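Local coordinates for protein putative antitoxin VapB45 (Mycobacterium tuberculosis, PDB 5AF3) that is possibly the antitoxin component of a type II toxin-antitoxin system, whose cognate toxin is VapC45, at residues 27-33 and 82-86; 77-81 and 160-164; 93-97 and 135-140; 172-176 and 186-191. All blocks are in the same frame, centred on the assembly; numbering follows the deposited sequence.

From the N terminus, interaction 1 closes the first loop by bringing the turn between helices 20-27 and 31-38 against the C-terminal end of helix 72-86. The same helix opens interaction 2 before that loop is complete, so the two cross along the chain and touch in space, and interaction 2 reaches on to the end of helix 155-161. Within its long loop lies interaction 3, which joins the starts of helices 95-105 and 135-143. Interaction 4 follows once interaction 2 has closed, and closes a short loop of nine residues as a hairpin of strands 172-176 and 185-187. Interactions 3 and 4 lie on opposite sides of the chain's centre, their nearest atoms about 17 Å apart.

Interaction 1: residues 27-33 and 82-86; sequences LVVPRAT and NAFRR
Asn82 and Arg85, one turn apart on helix 72-86, meet the bend at Val28-Pro30 as a linked pair. The Asn82 amide slides past Val29 in the opposite direction and gives ND2 to Val28 O at 3.2 Å. The bond is bent, 147° at the hydrogen, and ND2 comes from above the carbonyl plane, not along a lone pair. Leu27 O is also close to Asn82 ND2, at 2.9 Å.

OD1 of Asn82 faces the other way and is gripped side-on by Arg85, from NE at 2.8 Å and NH2 at 3.1 Å. NE lies almost in line with the C=O bond (176°), while NH2 sits in the carbonyl plane on a lone pair. Together they fix the rotation of the amide and hold the guanidinium over the bend. Arg85 gets there by running out extended from the helix and then turning at chi3 (75°). One guanidinium face then lies against Val29 CG2 and Pro30 CD, the latter 3.5 Å from Arg85 NH2, so a flat cation covers apolar atoms while its edge serves the amide. Asparagine suits its place because one short side chain both donates and accepts.

Val28, with positive phi, is the C-prime residue of a Schellman motif that ends helix 20-27, and Pro30 is the N-cap of helix 31-38. The contact thus holds the turn between these two helices to helix 72-86, within the putative helix-turn-helix region. Leu27 packs on Ile75 and Ala78 of helix 72-86, and Arg86 makes a cation-pi contact with Tyr160 of helix 155-161.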
# COMPACT_ATOMS: atom_id res chain seq x y z
N LEU A 27 -1.26 7.69 -5.93
CA LEU A 27 -1.58 6.77 -7.03
C LEU A 27 -0.86 5.41 -6.94
O LEU A 27 -1.27 4.45 -7.61
CB LEU A 27 -1.25 7.42 -8.38
CG LEU A 27 -1.92 8.76 -8.69
CD1 LEU A 27 -1.71 9.02 -10.20
CD2 LEU A 27 -3.37 8.81 -8.29
N VAL A 28 0.16 5.34 -6.09
CA VAL A 28 1.00 4.12 -5.95
C VAL A 28 1.63 3.77 -7.31
O VAL A 28 1.33 2.73 -7.94
CB VAL A 28 0.23 2.91 -5.36
CG1 VAL A 28 1.22 1.81 -4.92
CG2 VAL A 28 -0.64 3.32 -4.17
N VAL A 29 2.48 4.68 -7.76
CA VAL A 29 3.16 4.61 -9.05
C VAL A 29 4.52 5.22 -8.79
O VAL A 29 4.62 6.19 -8.03
CB VAL A 29 2.42 5.37 -10.19
CG1 VAL A 29 2.25 6.83 -9.84
CG2 VAL A 29 3.18 5.24 -11.55
N PRO A 30 5.59 4.64 -9.38
CA PRO A 30 6.91 5.22 -9.19
C PRO A 30 7.00 6.65 -9.64
O PRO A 30 6.47 7.02 -10.71
CB PRO A 30 7.84 4.28 -10.00
CG PRO A 30 7.13 3.00 -10.00
CD PRO A 30 5.66 3.41 -10.18
N ARG A 31 7.63 7.50 -8.81
CA ARG A 31 7.84 8.86 -9.21
C ARG A 31 8.53 9.01 -10.60
O ARG A 31 8.22 9.93 -11.35
CB ARG A 31 8.60 9.63 -8.15
CG ARG A 31 8.64 11.12 -8.42
CD ARG A 31 10.00 11.69 -8.04
NE ARG A 31 10.26 12.93 -8.78
CZ ARG A 31 9.95 14.15 -8.35
NH1 ARG A 31 9.37 14.31 -7.16
NH2 ARG A 31 10.22 15.20 -9.11
N ALA A 32 9.47 8.12 -10.92
CA ALA A 32 10.18 8.27 -12.19
C ALA A 32 9.22 8.03 -13.35
O ALA A 32 9.35 8.67 -14.42
CB ALA A 32 11.42 7.30 -12.26
N THR A 33 8.26 7.13 -13.14
CA THR A 33 7.25 6.84 -14.15
C THR A 33 6.41 8.08 -14.41
O THR A 33 6.17 8.47 -15.56
CB THR A 33 6.42 5.61 -13.70
OG1 THR A 33 7.30 4.48 -13.63
CG2 THR A 33 5.31 5.28 -14.66
N ASN A 82 -2.10 4.62 -14.78
CA ASN A 82 -1.58 3.64 -13.81
C ASN A 82 -2.41 2.37 -13.73
O ASN A 82 -1.86 1.27 -13.49
CB ASN A 82 -1.42 4.27 -12.43
CG ASN A 82 -0.51 3.43 -11.53
OD1 ASN A 82 0.47 2.83 -11.99
ND2 ASN A 82 -0.85 3.35 -10.25
N ALA A 83 -3.72 2.51 -13.93
CA ALA A 83 -4.62 1.39 -13.96
C ALA A 83 -4.29 0.57 -15.20
O ALA A 83 -4.31 -0.68 -15.14
CB ALA A 83 -6.08 1.84 -14.00
N PHE A 84 -3.97 1.26 -16.30
CA PHE A 84 -3.53 0.56 -17.53
C PHE A 84 -2.22 -0.22 -17.25
O PHE A 84 -2.10 -1.41 -17.61
CB PHE A 84 -3.32 1.53 -18.72
CG PHE A 84 -4.59 2.17 -19.25
CD1 PHE A 84 -5.85 1.84 -18.75
CD2 PHE A 84 -4.49 3.12 -20.27
CE1 PHE A 84 -6.99 2.48 -19.26
CE2 PHE A 84 -5.63 3.75 -20.78
CZ PHE A 84 -6.86 3.44 -20.27
N ARG A 85 -1.29 0.43 -16.57
CA ARG A 85 0.03 -0.14 -16.27
C ARG A 85 -0.12 -1.37 -15.39
O ARG A 85 0.47 -2.40 -15.67
CB ARG A 85 0.89 0.89 -15.54
CG ARG A 85 2.33 0.42 -15.27
CD ARG A 85 3.12 1.51 -14.57
NE ARG A 85 2.72 1.58 -13.17
CZ ARG A 85 3.45 1.15 -12.15
NH1 ARG A 85 4.67 0.65 -12.33
NH2 ARG A 85 2.97 1.29 -10.93
N ARG A 86 -0.94 -1.26 -14.34
CA ARG A 86 -1.27 -2.38 -13.45
C ARG A 86 -1.83 -3.58 -14.21
O ARG A 86 -1.55 -4.74 -13.85
CB ARG A 86 -2.31 -1.93 -12.42
CG ARG A 86 -2.55 -2.89 -11.27
CD ARG A 86 -3.53 -2.25 -10.26
NE ARG A 86 -2.99 -1.06 -9.61
CZ ARG A 86 -3.45 0.20 -9.75
NH1 ARG A 86 -4.46 0.50 -10.56
NH2 ARG A 86 -2.87 1.18 -9.09
O HOH W 1 0.06 0.71 -8.67

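Interaction 2: residues 77-81 and 160-164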
# COMPACT_ATOMS: atom_id res chain seq x y z
N GLU A 77 -5.76 11.67 -15.12
CA GLU A 77 -5.14 11.01 -16.29
C GLU A 77 -4.02 10.04 -15.82
O GLU A 77 -3.93 8.89 -16.27
CB GLU A 77 -4.59 12.08 -17.24
CG GLU A 77 -5.75 12.92 -17.85
CD GLU A 77 -5.29 14.16 -18.60
OE1 GLU A 77 -4.20 14.68 -18.27
OE2 GLU A 77 -6.04 14.56 -19.55
N ALA A 78 -3.20 10.48 -14.87
CA ALA A 78 -2.14 9.61 -14.31
C ALA A 78 -2.74 8.38 -13.60
O ALA A 78 -2.20 7.28 -13.70
CB ALA A 78 -1.21 10.40 -13.35
N TYR A 79 -3.85 8.58 -12.91
CA TYR A 79 -4.53 7.52 -12.21
C TYR A 79 -5.00 6.44 -13.20
O TYR A 79 -4.77 5.24 -12.99
CB TYR A 79 -5.71 8.05 -11.40
CG TYR A 79 -6.60 6.97 -10.84
CD1 TYR A 79 -6.27 6.29 -9.66
CD2 TYR A 79 -7.80 6.65 -11.48
CE1 TYR A 79 -7.12 5.32 -9.15
CE2 TYR A 79 -8.64 5.72 -10.98
CZ TYR A 79 -8.29 5.03 -9.84
OH TYR A 79 -9.17 4.08 -9.37
N VAL A 80 -5.60 6.89 -14.30
CA VAL A 80 -6.11 5.95 -15.32
C VAL A 80 -4.96 5.21 -16.03
O VAL A 80 -5.02 4.00 -16.16
CB VAL A 80 -7.01 6.65 -16.31
CG1 VAL A 80 -7.38 5.72 -17.51
CG2 VAL A 80 -8.34 7.09 -15.58
N LEU A 81 -3.94 5.93 -16.45
CA LEU A 81 -2.74 5.33 -17.02
C LEU A 81 -2.08 4.33 -16.07
O LEU A 81 -1.54 3.33 -16.50
CB LEU A 81 -1.74 6.40 -17.39
CG LEU A 81 -2.07 7.28 -18.60
CD1 LEU A 81 -0.98 8.29 -18.76
CD2 LEU A 81 -2.21 6.37 -19.86
N TYR A 160 -10.68 0.12 -11.47
CA TYR A 160 -10.16 1.45 -11.22
C TYR A 160 -10.98 2.60 -11.85
O TYR A 160 -11.11 3.66 -11.24
CB TYR A 160 -8.69 1.54 -11.61
CG TYR A 160 -7.93 0.58 -10.73
CD1 TYR A 160 -7.57 0.95 -9.44
CD2 TYR A 160 -7.66 -0.73 -11.15
CE1 TYR A 160 -6.94 0.03 -8.58
CE2 TYR A 160 -7.03 -1.66 -10.31
CZ TYR A 160 -6.67 -1.27 -9.03
OH TYR A 160 -6.05 -2.15 -8.17
N LEU A 161 -11.44 2.40 -13.08
CA LEU A 161 -12.26 3.40 -13.77
C LEU A 161 -13.50 3.76 -12.98
O LEU A 161 -13.90 4.91 -13.01
CB LEU A 161 -12.70 2.89 -15.15
CG LEU A 161 -11.54 2.57 -16.10
CD1 LEU A 161 -12.04 2.32 -17.54
CD2 LEU A 161 -10.45 3.62 -16.13
N GLN A 162 -14.10 2.77 -12.31
CA GLN A 162 -15.31 2.89 -11.48
C GLN A 162 -15.14 3.79 -10.26
O GLN A 162 -16.14 4.21 -9.66
CB GLN A 162 -15.75 1.49 -11.01
CG GLN A 162 -16.55 0.73 -12.05
CD GLN A 162 -16.63 -0.79 -11.81
OE1 GLN A 162 -15.98 -1.34 -10.90
NE2 GLN A 162 -17.44 -1.46 -12.62
N GLN A 163 -13.90 4.05 -9.87
CA GLN A 163 -13.61 4.89 -8.68
C GLN A 163 -13.75 6.40 -8.93
O GLN A 163 -13.66 7.20 -7.99
CB GLN A 163 -12.20 4.62 -8.14
CG GLN A 163 -11.86 3.13 -7.84
CD GLN A 163 -12.93 2.48 -7.01
OE1 GLN A 163 -13.41 3.05 -6.05
NE2 GLN A 163 -13.32 1.27 -7.38
N ILE A 164 -13.91 6.80 -10.20
CA ILE A 164 -13.84 8.19 -10.58
C ILE A 164 -15.25 8.76 -10.59
O ILE A 164 -16.17 8.10 -11.08
CB ILE A 164 -13.16 8.37 -11.97
CG1 ILE A 164 -11.76 7.73 -11.97
CG2 ILE A 164 -13.03 9.86 -12.34
CD1 ILE A 164 -11.06 7.78 -13.31
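This is a buried, mostly apolar contact near the centre of the chain, where the middle of helix 72-86 packs against the end of helix 155-161 and the turn that follows it. One hydrogen bond crosses it: Tyr79 OH donates to Tyr160 O at 2.7 Å, with the hydroxyl tilted 20° from the carbonyl plane. Tyr160 O also accepts from Gln163 N, so two donors satisfy this oxygen near the helix end. A tyrosine suits the position, since its ring packs among apolar side chains while the hydroxyl reaches a backbone acceptor.

The two tyrosine side chains cross at about a right angle, and Tyr79 OH sits at the edge of the Tyr160 ring, 3.4 Å from Tyr160 CB. Gln163 lays its CG 3.2 Å from Tyr79 OH, then bends at chi2 (-50°), which carries its amide away, NE2 to His159 O and OE1 to Arg176 NH1.

Leu161 to Ile164 form a type I beta turn, which leads from the helix into strand 164-166, an edge strand of the four-stranded antiparallel sheet within this chain. The turn brings Ile164 back toward helix 72-86, where its CG1 comes 3.8 Å from Tyr79 CE2 as the two side chains slide past each other. Ile164 CD1 meets Val80 CG2 at 3.6 Å, and Leu161 CD2 meets Val80 CG1 at 4.0 Å; both crossings are near a right angle. Leu115 of helix 115-130 also packs on Val80 and Leu161, and Tyr160 OH bonds to Asp237 of the second subunit.

Interaction 3: residues 93-97 and 135-140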
# COMPACT_ATOMS: atom_id res chain seq x y z
N ARG A 93 4.77 2.91 -25.72
CA ARG A 93 4.28 3.34 -27.04
C ARG A 93 2.76 3.54 -27.04
O ARG A 93 2.07 3.29 -28.03
CB ARG A 93 4.71 2.34 -28.14
CG ARG A 93 6.23 2.19 -28.31
CD ARG A 93 6.60 1.03 -29.23
NE ARG A 93 8.06 0.91 -29.42
CZ ARG A 93 8.76 1.47 -30.39
NH1 ARG A 93 8.19 2.24 -31.31
NH2 ARG A 93 10.07 1.28 -30.44
N ILE A 94 2.25 4.01 -25.91
CA ILE A 94 0.82 4.18 -25.72
C ILE A 94 0.28 5.48 -26.34
O ILE A 94 -0.93 5.61 -26.54
CB ILE A 94 0.45 4.14 -24.22
CG1 ILE A 94 -1.05 3.87 -24.05
CG2 ILE A 94 0.96 5.45 -23.48
CD1 ILE A 94 -1.44 3.28 -22.72
N ARG A 95 1.16 6.45 -26.60
CA ARG A 95 0.67 7.78 -27.03
C ARG A 95 -0.29 7.78 -28.27
O ARG A 95 -1.33 8.45 -28.25
CB ARG A 95 1.83 8.76 -27.18
CG ARG A 95 1.42 10.20 -27.47
CD ARG A 95 2.66 11.09 -27.41
NE ARG A 95 2.38 12.49 -27.73
CZ ARG A 95 2.68 13.09 -28.90
NH1 ARG A 95 3.28 12.41 -29.88
NH2 ARG A 95 2.38 14.37 -29.07
N PRO A 96 0.01 7.00 -29.33
CA PRO A 96 -0.99 6.98 -30.43
C PRO A 96 -2.37 6.50 -30.05
O PRO A 96 -3.36 7.04 -30.54
CB PRO A 96 -0.35 6.04 -31.46
CG PRO A 96 1.08 6.19 -31.20
CD PRO A 96 1.19 6.21 -29.70
N SER A 97 -2.46 5.52 -29.15
CA SER A 97 -3.78 5.11 -28.63
C SER A 97 -4.48 6.23 -27.88
O SER A 97 -5.70 6.37 -28.01
CB SER A 97 -3.69 3.86 -27.70
OG SER A 97 -3.20 2.70 -28.43
N PRO A 135 2.58 -2.48 -32.12
CA PRO A 135 2.57 -1.85 -30.78
C PRO A 135 1.18 -1.34 -30.37
O PRO A 135 0.77 -1.52 -29.21
CB PRO A 135 3.56 -0.69 -30.95
CG PRO A 135 4.54 -1.22 -32.01
CD PRO A 135 3.62 -1.88 -32.99
N ASP A 136 0.43 -0.74 -31.31
CA ASP A 136 -0.94 -0.35 -30.98
C ASP A 136 -1.83 -1.54 -30.61
O ASP A 136 -2.59 -1.48 -29.63
CB ASP A 136 -1.55 0.49 -32.11
CG ASP A 136 -0.75 1.76 -32.40
OD1 ASP A 136 -0.26 2.43 -31.50
OD2 ASP A 136 -0.66 2.12 -33.58
N ASP A 137 -1.73 -2.64 -31.36
CA ASP A 137 -2.52 -3.81 -31.07
C ASP A 137 -2.15 -4.36 -29.68
O ASP A 137 -3.03 -4.81 -28.94
CB ASP A 137 -2.28 -4.86 -32.17
CG ASP A 137 -3.21 -6.04 -32.06
OD1 ASP A 137 -4.43 -5.86 -31.78
OD2 ASP A 137 -2.75 -7.18 -32.26
N LEU A 138 -0.88 -4.29 -29.33
CA LEU A 138 -0.43 -4.81 -28.02
C LEU A 138 -0.96 -3.97 -26.88
O LEU A 138 -1.38 -4.53 -25.86
CB LEU A 138 1.07 -4.92 -27.93
CG LEU A 138 1.68 -5.90 -28.94
CD1 LEU A 138 3.21 -5.68 -28.87
CD2 LEU A 138 1.26 -7.35 -28.75
N VAL A 139 -0.93 -2.64 -27.05
CA VAL A 139 -1.61 -1.74 -26.05
C VAL A 139 -3.06 -2.18 -25.87
O VAL A 139 -3.55 -2.47 -24.75
CB VAL A 139 -1.52 -0.24 -26.50
CG1 VAL A 139 -2.48 0.67 -25.66
CG2 VAL A 139 -0.10 0.26 -26.41
N VAL A 140 -3.79 -2.26 -26.99
CA VAL A 140 -5.23 -2.49 -26.94
C VAL A 140 -5.57 -3.90 -26.39
O VAL A 140 -6.54 -4.06 -25.65
CB VAL A 140 -5.89 -2.22 -28.31
CG1 VAL A 140 -7.34 -2.65 -28.33
CG2 VAL A 140 -5.75 -0.75 -28.64
O HOH W 2 -0.53 3.14 -28.87
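Val139 sets CG1 opposite its backbone N (chi1 167°) and so brings that methyl to Ser97 and Ile94, while its CG2 turns to the backbone at Arg93 and Ile94. Ile94 also swings CG1 to the side away from its backbone N (chi1 -162°), to 3.9 Å from Val139 CG1, the side chains crossing at about a right angle. Ser97 OG lies 3.5 Å from Val139 CG1; a small serine suits a place where the backbones come this close.

No direct hydrogen bond crosses the contact. One water donates to Arg93 O and to Asp136 OD1, each at 2.7 Å, and accepts from Ser97 OG, also at 2.7 Å, linking the first and last of these, on one segment, to Asp136 on the other. Asp136 suits its place by having two acceptors: OD1 takes the water, and OD2 bonds to Ser130. Asp136 OD1 also rests 3.6 Å from Pro96 CB. On the exposed side, Arg93 CD lies 3.9 Å from Pro135 CB.

The contact joins the starts of helices 95-105 and 135-143. Phe126 of helix 115-130 packs on both Ser97 and Asp136, and Val139 touches Val89 in the loop after helix 72-86.

Interaction 4: residues 172-176 and 186-191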
# COMPACT_ATOMS: atom_id res chain seq x y z
N ALA A 172 -13.57 14.08 -14.74
CA ALA A 172 -13.34 13.74 -13.34
C ALA A 172 -13.39 14.95 -12.36
O ALA A 172 -12.75 15.97 -12.57
CB ALA A 172 -12.00 13.03 -13.19
N SER A 173 -14.11 14.74 -11.27
CA SER A 173 -14.15 15.72 -10.19
C SER A 173 -13.70 15.10 -8.85
O SER A 173 -13.46 15.83 -7.87
CB SER A 173 -15.56 16.23 -10.09
OG SER A 173 -16.45 15.16 -9.81
N MET A 174 -13.56 13.77 -8.80
CA MET A 174 -13.18 13.10 -7.56
C MET A 174 -12.71 11.70 -7.92
O MET A 174 -13.23 11.08 -8.86
CB MET A 174 -14.37 12.98 -6.58
CG MET A 174 -14.00 12.61 -5.14
SD MET A 174 -15.32 12.92 -3.91
CE MET A 174 -16.48 11.61 -4.12
N ILE A 175 -11.75 11.20 -7.17
CA ILE A 175 -11.23 9.83 -7.37
C ILE A 175 -11.11 9.15 -5.99
O ILE A 175 -10.41 9.66 -5.13
CB ILE A 175 -9.82 9.84 -8.02
CG1 ILE A 175 -9.77 10.66 -9.34
CG2 ILE A 175 -9.28 8.37 -8.23
CD1 ILE A 175 -8.36 11.17 -9.66
N ARG A 176 -11.77 8.02 -5.84
CA ARG A 176 -11.68 7.21 -4.64
C ARG A 176 -10.44 6.32 -4.76
O ARG A 176 -10.25 5.67 -5.81
CB ARG A 176 -12.91 6.36 -4.49
CG ARG A 176 -12.85 5.39 -3.30
CD ARG A 176 -14.14 4.65 -3.11
NE ARG A 176 -14.02 3.71 -2.00
CZ ARG A 176 -13.51 2.49 -2.11
NH1 ARG A 176 -13.07 2.08 -3.30
NH2 ARG A 176 -13.43 1.68 -1.05
N VAL A 186 -10.57 9.81 -0.73
CA VAL A 186 -10.64 10.42 -2.06
C VAL A 186 -9.65 11.52 -2.30
O VAL A 186 -9.14 12.18 -1.36
CB VAL A 186 -12.09 10.93 -2.36
CG1 VAL A 186 -13.06 9.81 -2.34
CG2 VAL A 186 -12.53 12.03 -1.34
N LEU A 187 -9.35 11.75 -3.58
CA LEU A 187 -8.75 12.97 -4.04
C LEU A 187 -9.90 13.85 -4.58
O LEU A 187 -10.68 13.41 -5.43
CB LEU A 187 -7.75 12.71 -5.15
CG LEU A 187 -6.61 11.75 -4.78
CD1 LEU A 187 -5.71 11.57 -6.01
CD2 LEU A 187 -5.84 12.31 -3.58
N ASP A 188 -10.01 15.07 -4.04
CA ASP A 188 -11.13 15.99 -4.35
C ASP A 188 -10.53 17.40 -4.28
O ASP A 188 -10.11 17.82 -3.21
CB ASP A 188 -12.26 15.75 -3.33
CG ASP A 188 -13.47 16.71 -3.51
OD1 ASP A 188 -13.40 17.66 -4.30
OD2 ASP A 188 -14.50 16.46 -2.83
N PRO A 189 -10.49 18.14 -5.41
CA PRO A 189 -9.86 19.46 -5.37
C PRO A 189 -10.64 20.46 -4.47
O PRO A 189 -10.14 21.54 -4.14
CB PRO A 189 -9.87 19.91 -6.84
CG PRO A 189 -11.04 19.21 -7.42
CD PRO A 189 -11.04 17.85 -6.76
N ARG A 190 -11.85 20.09 -4.07
CA ARG A 190 -12.69 21.00 -3.25
C ARG A 190 -12.42 20.85 -1.74
O ARG A 190 -12.99 21.60 -0.94
CB ARG A 190 -14.18 20.76 -3.50
CG ARG A 190 -14.67 21.18 -4.87
CD ARG A 190 -15.88 20.35 -5.25
NE ARG A 190 -17.13 21.10 -5.38
CZ ARG A 190 -17.95 21.39 -4.37
NH1 ARG A 190 -17.66 21.00 -3.14
NH2 ARG A 190 -19.07 22.07 -4.59
N ARG A 191 -11.61 19.85 -1.35
CA ARG A 191 -11.38 19.56 0.08
C ARG A 191 -9.95 19.14 0.35
O ARG A 191 -9.37 18.37 -0.43
CB ARG A 191 -12.32 18.47 0.61
CG ARG A 191 -13.84 18.73 0.44
CD ARG A 191 -14.64 17.61 1.02
NE ARG A 191 -14.68 16.47 0.09
CZ ARG A 191 -15.20 15.27 0.36
NH1 ARG A 191 -15.74 14.96 1.56
NH2 ARG A 191 -15.19 14.35 -0.60
O HOH W 3 -14.99 17.66 -6.71
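Two backbone hydrogen bonds join the strands: Ile175 N to Leu187 O at 3.0 Å and Leu187 N to Ile175 O at 2.8 Å. They make Ile175 and Leu187 an antiparallel hydrogen-bonded pair, followed by the non-hydrogen-bonded pair of Arg176 and Val186. Met174 CA adds a CA-H...O contact to Leu187 O at 3.3 Å.

Apolar packing comes chiefly from Met174, whose CG lies 3.8 Å from Val186 CB.

These strands form a beta hairpin at the middle of the four-stranded antiparallel sheet. Ser173 and Met174 both face Ser165 on the neighbouring strand, a classic beta bulge. Ile175 packs on Phe72 and Tyr79 of helix 72-86.

Beyond the strand end, Arg191 grips Asp188 OD2 side-on in a salt bridge: Arg191 NE, at 2.9 Å, comes from above the carboxylate plane, and NH2, at 3.1 Å, uses the anti lone pair. Arg191 NH2 also pairs with Asp199, and Met174, its flexible chain turned at chi3 (76°), sets SD 3.6 Å from Arg191 NH2 at the guanidinium edge. Asp188 suits the type I turn it begins: while OD2 takes Arg191, OD1 accepts from Arg190 N, an Asx turn. A water links this OD1 to Ser173 O, which Pro189 CD approaches to 3.3 Å.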